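Local coordinates for protein putative secreted endoglycosylceramidase (Rhodococcus hoagii, PDB 6JYZ) that probably hydrolyses the glycosidic bond of galactosylceramide-type glycolipids, as a putatively secreted family 5 glycoside hydrolase, at residues A[209-220]-A[252-263]. Numbering follows the deposited sequence.
Sequences RNEPAVVGYDLL and ETGGFPHLVIFE
Two neighbouring parallel strands of the family 5 barrel, 214-218 and 259-262, pair here, and the loops before them lock together around His258. Four backbone bonds make the ladder: Leu259 N to Val215 O, Tyr217 N to Leu259 O, Ile261 N to Tyr217 O and Leu219 N to Ile261 O. Gly216 CA lies 3.0 Å from Leu259 O, where a side chain would collide.

The His258 ring enters the type I turn from Glu211 to Val214 edge first. Its NE2 donates to Glu211 O at 3.0 Å, with the oxygen in the ring plane. Val214 N reaches this oxygen from the opposite carbonyl face. Arg209 O sits farther along the ring edge, 3.1 Å from His258 CE1. Phe256 CE1 lies over the centre of the imidazole, and the neighbouring CZ meets Pro212 CA at the ring edge. Phe256 CG lies between backbone N and carbonyl carbon (chi1 65°), which swings the ring over Arg209 O, the acceptor of Phe256 N.

Tyr217 OH donates to Glu252 OE2 at 2.6 Å, on the anti side of the carboxylate. His258 N grips the same oxygen from above the carboxylate plane, and Arg249 forms a salt bridge with Glu252 OE1. A leucine in place of His258 would probably leave Glu211 O without its cross-loop donor and Phe256 without the flat imidazole beneath it.

Asn210 ND2 donates to Gly254 O, and a water joins that oxygen to Asn210 OD1. At the far end, Asp218 OD1 and Glu263 OE2 lie 2.5 Å apart, so one acid probably carries a proton; Arg83 forms salt bridges with both, and Glu263 OE1 accepts Glu222 N. Helix 230-251 links the strands and packs on Tyr217 and Leu219, a beta-alpha-beta crossover typical of the (beta/alpha)8 barrel.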
# COMPACT_ATOMS: atom_id res chain seq x y z
N ARG A 209 9.50 -9.89 14.16
CA ARG A 209 9.74 -11.22 13.63
C ARG A 209 8.80 -12.30 14.18
O ARG A 209 8.66 -13.35 13.52
CB ARG A 209 11.22 -11.64 13.80
CG ARG A 209 11.62 -11.84 15.25
CD ARG A 209 13.11 -12.06 15.24
NE ARG A 209 13.63 -12.35 16.60
CZ ARG A 209 14.03 -11.46 17.48
NH1 ARG A 209 13.83 -10.17 17.26
NH2 ARG A 209 14.59 -11.87 18.63
N ASN A 210 8.21 -12.02 15.37
CA ASN A 210 7.28 -13.01 15.90
C ASN A 210 5.84 -12.51 15.89
O ASN A 210 5.00 -13.09 16.53
CB ASN A 210 7.70 -13.45 17.34
CG ASN A 210 8.73 -14.56 17.32
OD1 ASN A 210 8.41 -15.63 16.82
ND2 ASN A 210 9.94 -14.23 17.72
N GLU A 211 5.54 -11.44 15.14
CA GLU A 211 4.21 -10.82 15.18
C GLU A 211 3.37 -11.27 13.97
O GLU A 211 3.63 -10.82 12.82
CB GLU A 211 4.41 -9.30 15.09
CG GLU A 211 3.11 -8.54 15.10
CD GLU A 211 2.15 -8.96 16.18
OE1 GLU A 211 2.38 -8.52 17.31
OE2 GLU A 211 1.20 -9.71 15.93
N PRO A 212 2.36 -12.11 14.14
CA PRO A 212 1.57 -12.57 12.99
C PRO A 212 0.73 -11.43 12.40
O PRO A 212 0.32 -11.57 11.23
CB PRO A 212 0.66 -13.68 13.58
CG PRO A 212 0.56 -13.33 15.05
CD PRO A 212 1.93 -12.77 15.43
N ALA A 213 0.45 -10.36 13.12
CA ALA A 213 -0.37 -9.31 12.52
C ALA A 213 0.38 -8.59 11.45
O ALA A 213 -0.25 -7.83 10.71
CB ALA A 213 -0.77 -8.38 13.61
N VAL A 214 1.71 -8.67 11.39
CA VAL A 214 2.45 -8.02 10.31
C VAL A 214 2.43 -9.00 9.14
O VAL A 214 2.94 -10.11 9.21
CB VAL A 214 3.87 -7.66 10.76
CG1 VAL A 214 4.77 -7.27 9.55
CG2 VAL A 214 3.82 -6.54 11.79
N VAL A 215 1.78 -8.57 8.05
CA VAL A 215 1.77 -9.37 6.84
C VAL A 215 3.20 -9.59 6.33
O VAL A 215 3.61 -10.66 5.98
CB VAL A 215 1.00 -8.59 5.74
CG1 VAL A 215 0.99 -9.41 4.42
CG2 VAL A 215 -0.42 -8.24 6.19
N GLY A 216 3.93 -8.47 6.33
CA GLY A 216 5.25 -8.43 5.75
C GLY A 216 5.58 -7.02 5.32
O GLY A 216 5.05 -6.04 5.86
N TYR A 217 6.52 -7.00 4.35
CA TYR A 217 7.35 -5.82 4.18
C TYR A 217 7.27 -5.39 2.72
O TYR A 217 7.68 -6.18 1.85
CB TYR A 217 8.82 -6.19 4.47
CG TYR A 217 9.00 -7.07 5.68
CD1 TYR A 217 8.73 -6.63 6.94
CD2 TYR A 217 9.42 -8.37 5.47
CE1 TYR A 217 8.90 -7.52 8.06
CE2 TYR A 217 9.61 -9.25 6.51
CZ TYR A 217 9.38 -8.78 7.79
OH TYR A 217 9.58 -9.67 8.84
N ASP A 218 6.78 -4.19 2.46
CA ASP A 218 6.78 -3.60 1.11
C ASP A 218 8.09 -2.83 1.02
O ASP A 218 8.26 -1.75 1.62
CB ASP A 218 5.49 -2.77 0.93
CG ASP A 218 5.25 -2.26 -0.48
OD1 ASP A 218 6.17 -2.29 -1.36
OD2 ASP A 218 4.13 -1.78 -0.68
N LEU A 219 9.06 -3.44 0.30
CA LEU A 219 10.45 -3.08 0.46
C LEU A 219 10.79 -1.64 0.12
O LEU A 219 11.60 -1.01 0.80
CB LEU A 219 11.32 -4.02 -0.36
CG LEU A 219 11.20 -5.48 0.05
CD1 LEU A 219 12.07 -6.34 -0.91
CD2 LEU A 219 11.68 -5.68 1.49
N LEU A 220 10.16 -1.11 -0.94
CA LEU A 220 10.30 0.32 -1.22
C LEU A 220 9.13 0.74 -2.08
O LEU A 220 8.88 0.11 -3.16
CB LEU A 220 11.62 0.62 -1.94
CG LEU A 220 11.93 2.09 -2.22
CD1 LEU A 220 11.99 2.89 -0.92
CD2 LEU A 220 13.22 2.20 -2.98
N GLU A 252 15.10 -12.24 10.84
CA GLU A 252 13.92 -12.93 11.34
C GLU A 252 14.28 -14.20 12.08
O GLU A 252 13.38 -14.87 12.55
CB GLU A 252 12.99 -13.30 10.17
CG GLU A 252 12.28 -12.09 9.55
CD GLU A 252 11.57 -12.52 8.28
OE1 GLU A 252 12.07 -13.32 7.51
OE2 GLU A 252 10.44 -11.98 8.06
N THR A 253 15.57 -14.51 12.21
CA THR A 253 15.99 -15.68 13.02
C THR A 253 15.39 -15.56 14.42
O THR A 253 15.39 -14.53 15.06
CB THR A 253 17.52 -15.72 13.09
OG1 THR A 253 18.08 -15.85 11.77
CG2 THR A 253 18.04 -16.91 13.87
N GLY A 254 14.81 -16.67 14.86
CA GLY A 254 14.13 -16.74 16.17
C GLY A 254 12.66 -16.38 16.07
O GLY A 254 11.90 -16.55 17.04
N GLY A 255 12.19 -15.88 14.90
CA GLY A 255 10.78 -15.69 14.61
C GLY A 255 10.41 -16.56 13.42
O GLY A 255 10.76 -17.72 13.32
N PHE A 256 9.69 -15.96 12.46
CA PHE A 256 9.25 -16.69 11.29
C PHE A 256 9.34 -15.76 10.09
O PHE A 256 9.34 -14.55 10.27
CB PHE A 256 7.85 -17.31 11.47
CG PHE A 256 6.75 -16.28 11.62
CD1 PHE A 256 6.17 -15.74 10.48
CD2 PHE A 256 6.28 -15.91 12.88
CE1 PHE A 256 5.14 -14.80 10.57
CE2 PHE A 256 5.23 -14.98 12.93
CZ PHE A 256 4.71 -14.43 11.80
N PRO A 257 9.38 -16.33 8.87
CA PRO A 257 9.48 -15.48 7.67
C PRO A 257 8.13 -14.88 7.32
O PRO A 257 7.15 -15.57 7.17
CB PRO A 257 9.96 -16.45 6.58
CG PRO A 257 9.48 -17.78 7.05
CD PRO A 257 9.61 -17.75 8.57
N HIS A 258 8.12 -13.57 7.19
CA HIS A 258 6.95 -12.84 6.73
C HIS A 258 6.96 -12.65 5.22
O HIS A 258 7.96 -12.92 4.54
CB HIS A 258 6.85 -11.50 7.47
CG HIS A 258 6.66 -11.63 8.96
ND1 HIS A 258 7.60 -12.27 9.83
CD2 HIS A 258 5.61 -11.21 9.70
CE1 HIS A 258 7.08 -12.16 11.10
NE2 HIS A 258 5.92 -11.48 11.01
N LEU A 259 5.84 -12.16 4.67
CA LEU A 259 5.78 -11.95 3.20
C LEU A 259 6.64 -10.77 2.78
O LEU A 259 6.83 -9.82 3.55
CB LEU A 259 4.33 -11.65 2.80
CG LEU A 259 3.33 -12.76 2.98
CD1 LEU A 259 1.95 -12.51 2.40
CD2 LEU A 259 3.76 -14.14 3.29
N VAL A 260 7.13 -10.89 1.56
CA VAL A 260 7.93 -9.80 0.97
C VAL A 260 7.11 -9.24 -0.16
O VAL A 260 6.89 -9.95 -1.16
CB VAL A 260 9.28 -10.32 0.52
CG1 VAL A 260 9.90 -9.22 -0.36
CG2 VAL A 260 10.15 -10.55 1.78
N ILE A 261 6.69 -7.99 -0.03
CA ILE A 261 5.86 -7.34 -1.04
C ILE A 261 6.81 -6.47 -1.84
O ILE A 261 7.53 -5.62 -1.30
CB ILE A 261 4.79 -6.53 -0.30
CG1 ILE A 261 3.82 -7.53 0.36
CG2 ILE A 261 4.04 -5.61 -1.24
CD1 ILE A 261 2.93 -6.89 1.44
N PHE A 262 6.87 -6.71 -3.15
CA PHE A 262 7.83 -6.00 -4.00
C PHE A 262 7.09 -5.40 -5.18
O PHE A 262 6.07 -5.92 -5.64
CB PHE A 262 8.96 -6.91 -4.47
CG PHE A 262 8.54 -7.90 -5.51
CD1 PHE A 262 7.93 -9.11 -5.20
CD2 PHE A 262 8.76 -7.64 -6.88
CE1 PHE A 262 7.51 -9.96 -6.21
CE2 PHE A 262 8.34 -8.50 -7.86
CZ PHE A 262 7.71 -9.68 -7.53
N GLU A 263 7.67 -4.28 -5.67
CA GLU A 263 6.97 -3.46 -6.65
C GLU A 263 7.75 -3.39 -7.95
O GLU A 263 9.00 -3.39 -7.94
CB GLU A 263 6.76 -2.05 -6.11
CG GLU A 263 5.85 -2.07 -4.86
CD GLU A 263 5.63 -0.69 -4.36
OE1 GLU A 263 5.48 0.26 -5.13
OE2 GLU A 263 5.61 -0.50 -3.08
O HOH W 1 9.63 -17.76 18.20